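Local coordinates for citrate synthase (Sulfolobus solfataricus, PDB 1O7X), which belongs to the citrate synthase family and adopts a largely helical fold, which in this assembly pairs with a second copy of itself, at residues I93-A104 with Y203-K214; S43-M51 with E61-L69. All blocks are in the same frame, centred on the assembly; numbering follows the deposited sequence.

Contact 1: residues I93-A104 with Y203-K214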
loop_
_atom_site.group_PDB
_atom_site.type_symbol
_atom_site.label_atom_id
_atom_site.label_comp_id
_atom_site.label_asym_id
_atom_site.label_seq_id
_atom_site.Cartn_x
_atom_site.Cartn_y
_atom_site.Cartn_z
ATOM N N ILE A 93 -3.412 5.225 12.298
ATOM C CA ILE A 93 -3.404 4.409 11.066
ATOM C C ILE A 93 -1.964 4.054 10.702
ATOM O O ILE A 93 -1.687 2.948 10.245
ATOM C CB ILE A 93 -4.119 5.141 9.923
ATOM C CG1 ILE A 93 -5.593 5.345 10.235
ATOM C CG2 ILE A 93 -3.890 4.450 8.585
ATOM C CD1 ILE A 93 -6.381 4.234 10.898
ATOM N N GLY A 94 -1.042 4.980 10.971
ATOM C CA GLY A 94 0.377 4.876 10.740
ATOM C C GLY A 94 0.928 3.710 11.551
ATOM O O GLY A 94 1.659 2.842 11.065
ATOM N N LEU A 95 0.519 3.708 12.825
ATOM C CA LEU A 95 0.972 2.644 13.729
ATOM C C LEU A 95 0.403 1.338 13.210
ATOM O O LEU A 95 1.116 0.356 13.282
ATOM C CB LEU A 95 0.578 2.868 15.173
ATOM C CG LEU A 95 1.166 4.000 16.008
ATOM C CD1 LEU A 95 0.520 4.077 17.386
ATOM C CD2 LEU A 95 2.664 3.846 16.194
ATOM N N LEU A 96 -0.831 1.296 12.699
ATOM C CA LEU A 96 -1.406 0.065 12.181
ATOM C C LEU A 96 -0.559 -0.419 11.013
ATOM O O LEU A 96 -0.039 -1.534 11.075
ATOM C CB LEU A 96 -2.850 0.289 11.792
ATOM C CG LEU A 96 -4.049 -0.208 12.566
ATOM C CD1 LEU A 96 -3.711 -1.033 13.797
ATOM C CD2 LEU A 96 -4.954 0.976 12.906
ATOM N N GLU A 97 -0.324 0.412 10.018
ATOM C CA GLU A 97 0.582 0.164 8.897
ATOM C C GLU A 97 1.890 -0.498 9.338
ATOM O O GLU A 97 2.382 -1.526 8.820
ATOM C CB GLU A 97 0.813 1.534 8.286
ATOM C CG GLU A 97 1.085 1.814 6.828
ATOM C CD GLU A 97 1.112 3.316 6.595
ATOM O OE1 GLU A 97 1.915 3.986 7.294
ATOM O OE2 GLU A 97 0.380 3.902 5.785
ATOM N N VAL A 98 2.535 0.055 10.369
ATOM C CA VAL A 98 3.759 -0.545 10.878
ATOM C C VAL A 98 3.525 -1.972 11.352
ATOM O O VAL A 98 4.343 -2.867 11.172
ATOM C CB VAL A 98 4.276 0.311 12.043
ATOM C CG1 VAL A 98 5.422 -0.385 12.728
ATOM C CG2 VAL A 98 4.720 1.675 11.560
ATOM N N GLY A 99 2.452 -2.204 12.114
ATOM C CA GLY A 99 2.101 -3.499 12.661
ATOM C C GLY A 99 1.739 -4.512 11.580
ATOM O O GLY A 99 2.094 -5.693 11.717
ATOM N N THR A 100 1.056 -4.085 10.513
ATOM C CA THR A 100 0.698 -5.052 9.474
ATOM C C THR A 100 1.910 -5.399 8.622
ATOM O O THR A 100 2.085 -6.541 8.198
ATOM C CB THR A 100 -0.471 -4.517 8.632
ATOM O OG1 THR A 100 -0.288 -3.096 8.511
ATOM C CG2 THR A 100 -1.809 -4.771 9.307
ATOM N N ALA A 101 2.767 -4.398 8.382
ATOM C CA ALA A 101 4.040 -4.634 7.721
ATOM C C ALA A 101 4.886 -5.554 8.604
ATOM O O ALA A 101 5.490 -6.523 8.104
ATOM C CB ALA A 101 4.782 -3.343 7.402
ATOM N N ALA A 102 4.915 -5.297 9.921
ATOM C CA ALA A 102 5.745 -6.218 10.733
ATOM C C ALA A 102 5.208 -7.624 10.544
ATOM O O ALA A 102 5.935 -8.445 9.989
ATOM C CB ALA A 102 6.001 -5.739 12.136
ATOM N N LEU A 103 3.925 -7.898 10.749
ATOM C CA LEU A 103 3.354 -9.226 10.491
ATOM C C LEU A 103 3.555 -9.792 9.088
ATOM O O LEU A 103 3.771 -11.001 8.881
ATOM C CB LEU A 103 1.855 -9.170 10.805
ATOM C CG LEU A 103 1.455 -9.188 12.288
ATOM C CD1 LEU A 103 0.020 -8.715 12.463
ATOM C CD2 LEU A 103 1.644 -10.602 12.799
ATOM N N ALA A 104 3.538 -8.971 8.047
ATOM C CA ALA A 104 3.729 -9.451 6.684
ATOM C C ALA A 104 5.111 -10.072 6.504
ATOM O O ALA A 104 5.263 -11.093 5.837
ATOM C CB ALA A 104 3.546 -8.319 5.691
ATOM N N TYR A 203 -1.350 -9.713 4.558
ATOM C CA TYR A 203 -0.904 -8.649 5.473
ATOM C C TYR A 203 -0.364 -7.476 4.664
ATOM O O TYR A 203 -0.665 -6.316 4.946
ATOM C CB TYR A 203 0.148 -9.090 6.448
ATOM C CG TYR A 203 -0.271 -10.089 7.494
ATOM C CD1 TYR A 203 0.226 -11.387 7.442
ATOM C CD2 TYR A 203 -1.120 -9.747 8.539
ATOM C CE1 TYR A 203 -0.113 -12.319 8.381
ATOM C CE2 TYR A 203 -1.464 -10.685 9.502
ATOM C CZ TYR A 203 -0.942 -11.960 9.422
ATOM O OH TYR A 203 -1.287 -12.916 10.368
ATOM N N SER A 204 0.348 -7.784 3.572
ATOM C CA SER A 204 0.799 -6.696 2.707
ATOM C C SER A 204 -0.352 -5.957 2.044
ATOM O O SER A 204 -0.333 -4.723 1.925
ATOM C CB SER A 204 1.811 -7.262 1.728
ATOM O OG SER A 204 3.059 -7.412 2.382
ATOM N N SER A 205 -1.424 -6.647 1.622
ATOM C CA SER A 205 -2.545 -5.949 0.983
ATOM C C SER A 205 -3.231 -5.033 1.988
ATOM O O SER A 205 -3.667 -3.914 1.733
ATOM C CB SER A 205 -3.467 -6.981 0.339
ATOM O OG SER A 205 -2.669 -8.039 -0.147
ATOM N N LEU A 206 -3.314 -5.543 3.222
ATOM C CA LEU A 206 -3.876 -4.701 4.283
ATOM C C LEU A 206 -2.995 -3.463 4.458
ATOM O O LEU A 206 -3.486 -2.329 4.466
ATOM C CB LEU A 206 -4.089 -5.536 5.534
ATOM C CG LEU A 206 -5.390 -6.354 5.608
ATOM C CD1 LEU A 206 -5.428 -7.195 6.881
ATOM C CD2 LEU A 206 -6.614 -5.460 5.596
ATOM N N THR A 207 -1.665 -3.593 4.460
ATOM C CA THR A 207 -0.753 -2.472 4.614
ATOM C C THR A 207 -1.096 -1.481 3.518
ATOM O O THR A 207 -1.280 -0.295 3.809
ATOM C CB THR A 207 0.723 -2.897 4.637
ATOM O OG1 THR A 207 1.025 -3.802 5.714
ATOM C CG2 THR A 207 1.658 -1.707 4.835
ATOM N N ALA A 208 -1.246 -1.931 2.278
ATOM C CA ALA A 208 -1.624 -1.051 1.182
ATOM C C ALA A 208 -2.926 -0.285 1.459
ATOM O O ALA A 208 -2.975 0.947 1.229
ATOM C CB ALA A 208 -1.743 -1.853 -0.103
ATOM N N ALA A 209 -3.993 -0.964 1.893
ATOM C CA ALA A 209 -5.268 -0.369 2.233
ATOM C C ALA A 209 -5.139 0.674 3.343
ATOM O O ALA A 209 -5.701 1.764 3.268
ATOM C CB ALA A 209 -6.293 -1.360 2.780
ATOM N N LEU A 210 -4.384 0.303 4.365
ATOM C CA LEU A 210 -4.124 1.198 5.482
ATOM C C LEU A 210 -3.296 2.415 5.087
ATOM O O LEU A 210 -3.515 3.511 5.630
ATOM C CB LEU A 210 -3.391 0.451 6.593
ATOM C CG LEU A 210 -4.223 -0.611 7.341
ATOM C CD1 LEU A 210 -3.340 -1.280 8.388
ATOM C CD2 LEU A 210 -5.469 0.015 7.936
ATOM N N ALA A 211 -2.416 2.322 4.100
ATOM C CA ALA A 211 -1.650 3.490 3.692
ATOM C C ALA A 211 -2.538 4.486 2.975
ATOM O O ALA A 211 -2.351 5.688 3.091
ATOM C CB ALA A 211 -0.523 3.076 2.764
ATOM N N ALA A 212 -3.482 3.963 2.199
ATOM C CA ALA A 212 -4.382 4.823 1.441
ATOM C C ALA A 212 -5.402 5.422 2.403
ATOM O O ALA A 212 -5.688 6.604 2.251
ATOM C CB ALA A 212 -5.109 4.140 0.292
ATOM N N LEU A 213 -5.771 4.677 3.442
ATOM C CA LEU A 213 -6.773 5.126 4.399
ATOM C C LEU A 213 -6.352 6.338 5.202
ATOM O O LEU A 213 -7.159 7.133 5.692
ATOM C CB LEU A 213 -7.062 4.050 5.432
ATOM C CG LEU A 213 -8.041 4.284 6.558
ATOM C CD1 LEU A 213 -9.454 4.580 6.060
ATOM C CD2 LEU A 213 -8.061 3.048 7.465
ATOM N N LYS A 214 -5.040 6.434 5.353
ATOM C CA LYS A 214 -4.455 7.505 6.144
ATOM C C LYS A 214 -4.642 8.829 5.457
ATOM O O LYS A 214 -4.725 9.835 6.175
ATOM C CB LYS A 214 -3.041 7.062 6.444
ATOM C CG LYS A 214 -2.178 8.011 7.230
ATOM C CD LYS A 214 -0.886 7.332 7.675
ATOM C CE LYS A 214 -0.079 8.298 8.538
ATOM N NZ LYS A 214 0.129 9.604 7.876
#
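Helices 93-104 and 203-213 run antiparallel, their axes 8.2 Å apart at closest and 163° between their directions, so that the CA atoms of Glu97 and Thr207 come within 5.2 Å. The pair faces its copy in the second subunit, consistent with the sandwich of antiparallel helices at the dimer interface of citrate synthases. At one end, Leu103 CB lies over a face of the Tyr203 ring, 3.9 Å from its centroid and 15° off the normal, a CH-pi contact. At the other, chi1 of -64° places Ile93 CG1 beside the backbone N and CG2 anti to it; CG2 lies 3.5 Å from Lys214 CB, and Ile93 CD1 meets Leu213 CD2 at 4.0 Å. Between these ends Leu210 CD1 packs on Leu96 CB (3.8 Å) and also touches the side chain of Thr100. Thr100 OG1 can at most make a weak bond to Thr207 OG1, since Leu96 O and Glu97 O also lie within reach of its one proton. Glu97 brings OE2 to the Ala211 methyl, and this OE2 is hydrogen-bonded to Ser204 OG of the second subunit. Thr207 OG1 donates back within its own helix to Tyr203 O at 3.1 Å, from above the carbonyl plane.

Contact 2: residues S43-M51 with E61-L69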
loop_
_atom_site.group_PDB
_atom_site.type_symbol
_atom_site.label_atom_id
_atom_site.label_comp_id
_atom_site.label_asym_id
_atom_site.label_seq_id
_atom_site.Cartn_x
_atom_site.Cartn_y
_atom_site.Cartn_z
ATOM N N SER A 43 -24.303 -11.667 15.177
ATOM C CA SER A 43 -23.117 -10.979 15.626
ATOM C C SER A 43 -22.120 -10.645 14.507
ATOM O O SER A 43 -22.248 -11.068 13.347
ATOM C CB SER A 43 -22.353 -11.962 16.529
ATOM O OG SER A 43 -21.804 -12.928 15.637
ATOM N N TYR A 44 -21.010 -10.014 14.929
ATOM C CA TYR A 44 -19.910 -9.752 14.010
ATOM C C TYR A 44 -19.348 -11.079 13.495
ATOM O O TYR A 44 -19.093 -11.219 12.306
ATOM C CB TYR A 44 -18.782 -8.917 14.617
ATOM C CG TYR A 44 -17.694 -8.569 13.611
ATOM C CD1 TYR A 44 -18.000 -8.080 12.352
ATOM C CD2 TYR A 44 -16.355 -8.749 13.924
ATOM C CE1 TYR A 44 -17.025 -7.766 11.444
ATOM C CE2 TYR A 44 -15.362 -8.441 13.016
ATOM C CZ TYR A 44 -15.701 -7.943 11.774
ATOM O OH TYR A 44 -14.705 -7.634 10.860
ATOM N N GLU A 45 -19.214 -12.078 14.342
ATOM C CA GLU A 45 -18.743 -13.402 13.995
ATOM C C GLU A 45 -19.557 -14.049 12.877
ATOM O O GLU A 45 -19.028 -14.693 11.959
ATOM C CB GLU A 45 -18.799 -14.299 15.239
ATOM C CG GLU A 45 -17.712 -14.056 16.260
ATOM C CD GLU A 45 -18.120 -13.163 17.407
ATOM O OE1 GLU A 45 -19.110 -12.422 17.249
ATOM O OE2 GLU A 45 -17.477 -13.187 18.478
ATOM N N GLU A 46 -20.873 -13.875 12.913
ATOM C CA GLU A 46 -21.756 -14.447 11.916
ATOM C C GLU A 46 -21.534 -13.718 10.596
ATOM O O GLU A 46 -21.567 -14.322 9.532
ATOM C CB GLU A 46 -23.224 -14.385 12.360
ATOM C CG GLU A 46 -24.144 -15.094 11.353
ATOM C CD GLU A 46 -25.611 -14.842 11.621
ATOM O OE1 GLU A 46 -25.960 -13.665 11.807
ATOM O OE2 GLU A 46 -26.416 -15.792 11.671
ATOM N N THR A 47 -21.239 -12.419 10.671
ATOM C CA THR A 47 -20.922 -11.616 9.496
ATOM C C THR A 47 -19.557 -12.012 8.944
ATOM O O THR A 47 -19.309 -11.950 7.726
ATOM C CB THR A 47 -20.975 -10.113 9.808
ATOM O OG1 THR A 47 -22.236 -9.799 10.401
ATOM C CG2 THR A 47 -20.805 -9.308 8.530
ATOM N N ILE A 48 -18.653 -12.450 9.818
ATOM C CA ILE A 48 -17.362 -12.909 9.307
ATOM C C ILE A 48 -17.650 -14.146 8.456
ATOM O O ILE A 48 -17.430 -14.095 7.247
ATOM C CB ILE A 48 -16.362 -13.222 10.407
ATOM C CG1 ILE A 48 -15.987 -11.939 11.149
ATOM C CG2 ILE A 48 -15.135 -13.877 9.809
ATOM C CD1 ILE A 48 -15.327 -12.233 12.470
ATOM N N TYR A 49 -18.274 -15.162 9.039
ATOM C CA TYR A 49 -18.651 -16.375 8.339
ATOM C C TYR A 49 -19.349 -16.149 7.003
ATOM O O TYR A 49 -18.969 -16.785 6.014
ATOM C CB TYR A 49 -19.571 -17.285 9.217
ATOM C CG TYR A 49 -19.641 -18.668 8.585
ATOM C CD1 TYR A 49 -18.801 -19.693 8.983
ATOM C CD2 TYR A 49 -20.546 -18.919 7.560
ATOM C CE1 TYR A 49 -18.867 -20.937 8.384
ATOM C CE2 TYR A 49 -20.620 -20.158 6.949
ATOM C CZ TYR A 49 -19.772 -21.157 7.377
ATOM O OH TYR A 49 -19.844 -22.380 6.756
ATOM N N LEU A 50 -20.386 -15.333 6.956
ATOM C CA LEU A 50 -21.153 -15.033 5.762
ATOM C C LEU A 50 -20.337 -14.370 4.661
ATOM O O LEU A 50 -20.406 -14.618 3.455
ATOM C CB LEU A 50 -22.329 -14.120 6.173
ATOM C CG LEU A 50 -23.188 -13.526 5.064
ATOM C CD1 LEU A 50 -23.744 -14.631 4.178
ATOM C CD2 LEU A 50 -24.330 -12.648 5.563
ATOM N N MET A 51 -19.539 -13.386 5.083
ATOM C CA MET A 51 -18.729 -12.641 4.116
ATOM C C MET A 51 -17.733 -13.611 3.494
ATOM O O MET A 51 -17.658 -13.705 2.274
ATOM C CB MET A 51 -18.134 -11.434 4.834
ATOM C CG MET A 51 -19.140 -10.306 5.005
ATOM S SD MET A 51 -19.696 -9.642 3.441
ATOM C CE MET A 51 -19.728 -7.888 3.720
ATOM N N GLU A 61 -21.066 -24.418 12.909
ATOM C CA GLU A 61 -20.146 -23.808 11.954
ATOM C C GLU A 61 -19.675 -22.495 12.585
ATOM O O GLU A 61 -18.479 -22.228 12.705
ATOM C CB GLU A 61 -20.826 -23.533 10.625
ATOM C CG GLU A 61 -20.940 -24.725 9.700
ATOM C CD GLU A 61 -21.744 -24.404 8.456
ATOM O OE1 GLU A 61 -22.620 -23.519 8.533
ATOM O OE2 GLU A 61 -21.491 -25.034 7.407
ATOM N N LEU A 62 -20.659 -21.744 13.099
ATOM C CA LEU A 62 -20.330 -20.510 13.787
ATOM C C LEU A 62 -19.482 -20.779 15.019
ATOM O O LEU A 62 -18.613 -19.964 15.356
ATOM C CB LEU A 62 -21.599 -19.749 14.161
ATOM C CG LEU A 62 -21.369 -18.407 14.862
ATOM C CD1 LEU A 62 -22.453 -17.419 14.478
ATOM C CD2 LEU A 62 -21.320 -18.600 16.368
ATOM N N ASN A 63 -19.715 -21.935 15.712
ATOM C CA ASN A 63 -18.938 -22.162 16.950
ATOM C C ASN A 63 -17.505 -22.518 16.610
ATOM O O ASN A 63 -16.638 -22.109 17.376
ATOM C CB ASN A 63 -19.635 -23.200 17.808
ATOM C CG ASN A 63 -19.072 -23.436 19.195
ATOM O OD1 ASN A 63 -18.133 -22.773 19.751
ATOM N ND2 ASN A 63 -19.683 -24.460 19.871
ATOM N N ASP A 64 -17.244 -23.231 15.530
ATOM C CA ASP A 64 -15.867 -23.553 15.182
ATOM C C ASP A 64 -15.161 -22.242 14.822
ATOM O O ASP A 64 -14.135 -21.943 15.434
ATOM C CB ASP A 64 -15.668 -24.523 14.028
ATOM C CG ASP A 64 -16.566 -25.746 14.075
ATOM O OD1 ASP A 64 -16.497 -26.420 15.130
ATOM O OD2 ASP A 64 -17.296 -25.973 13.084
ATOM N N LEU A 65 -15.743 -21.449 13.921
ATOM C CA LEU A 65 -15.137 -20.164 13.579
ATOM C C LEU A 65 -14.739 -19.436 14.857
ATOM O O LEU A 65 -13.586 -19.067 15.075
ATOM C CB LEU A 65 -16.054 -19.313 12.712
ATOM C CG LEU A 65 -15.714 -17.845 12.463
ATOM C CD1 LEU A 65 -14.645 -17.693 11.408
ATOM C CD2 LEU A 65 -16.936 -17.067 11.981
ATOM N N LYS A 66 -15.681 -19.292 15.775
ATOM C CA LYS A 66 -15.479 -18.639 17.058
ATOM C C LYS A 66 -14.236 -19.152 17.768
ATOM O O LYS A 66 -13.431 -18.379 18.271
ATOM C CB LYS A 66 -16.714 -18.847 17.933
ATOM C CG LYS A 66 -17.865 -17.907 17.584
ATOM C CD LYS A 66 -18.836 -17.906 18.760
ATOM C CE LYS A 66 -19.793 -16.735 18.724
ATOM N NZ LYS A 66 -20.610 -16.701 19.974
ATOM N N ALA A 67 -14.097 -20.474 17.805
ATOM C CA ALA A 67 -12.953 -21.130 18.407
ATOM C C ALA A 67 -11.700 -20.725 17.626
ATOM O O ALA A 67 -10.716 -20.263 18.199
ATOM C CB ALA A 67 -13.127 -22.632 18.412
ATOM N N LYS A 68 -11.790 -20.834 16.304
ATOM C CA LYS A 68 -10.665 -20.399 15.477
ATOM C C LYS A 68 -10.291 -18.985 15.894
ATOM O O LYS A 68 -9.166 -18.833 16.401
ATOM C CB LYS A 68 -10.951 -20.607 14.000
ATOM C CG LYS A 68 -9.702 -20.512 13.133
ATOM C CD LYS A 68 -8.931 -21.820 13.074
ATOM C CE LYS A 68 -7.433 -21.538 12.938
ATOM N NZ LYS A 68 -6.667 -22.285 13.987
ATOM N N LEU A 69 -11.166 -17.985 15.835
ATOM C CA LEU A 69 -10.799 -16.652 16.311
ATOM C C LEU A 69 -10.026 -16.734 17.620
ATOM O O LEU A 69 -8.851 -16.371 17.642
ATOM C CB LEU A 69 -11.963 -15.707 16.563
ATOM C CG LEU A 69 -12.794 -15.215 15.391
ATOM C CD1 LEU A 69 -13.994 -14.425 15.886
ATOM C CD2 LEU A 69 -11.963 -14.385 14.432
#
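Leu65 reaches from helix 61-69 to Glu45, Ile48 and Tyr49 of helix 44-51, the two axes standing 103° apart and 9.8 Å at closest approach. This is the tight, buried part. With CG anti to the backbone N (chi1 169°), Leu65 points its two methyl groups into the other helix: CD2 lies 3.8 Å from Tyr49 CB and at the edge of that ring, while CD1 is 4.2 Å from Ile48 CG2. Leu69 CD1 continues the patch, 3.8 Å from Glu45 CG, and Ile121 and Ile124 of helix 116-138 pack on its inner side. The partly exposed side is looser. There Leu62 CD1 rests on the base of Glu46, 3.8 Å from its CB, and the chains of Lys66 and Glu45 cross at about a right angle, with Lys66 NZ 4.9 Å from Glu45 OE2. Their polar ends are engaged outside the pair: Lys66 NZ bonds Asp150 O, and Glu45 OE2 accepts from Phe152 N. Ser43 starts its helix as N-cap, its OG accepting from Glu46 N at 3.0 Å. Two successive helices joined by a short connection and packed crosswise in this way are characteristic of an alpha-alpha corner.

Overall arrangement
Along the chain the two contacts come in series: contact 2 joins helices 44-53 and 59-70, which are close neighbours in sequence, and contact 1 then joins 93-104 to 203-214 across 98 intervening residues. Their centres lie 24 Å apart and their nearest atoms about 10 Å, so they do not touch. Helix 116-138 bridges them, receiving side chains of Leu96 and Leu206 from one and of Ile48 and Leu65 from the other; helix 330-352 also packs against both. The decisive difference is in the assembly: contact 1 is buried against the second subunit, whereas contact 2 has no neighbour from another chain and keeps a partly exposed side.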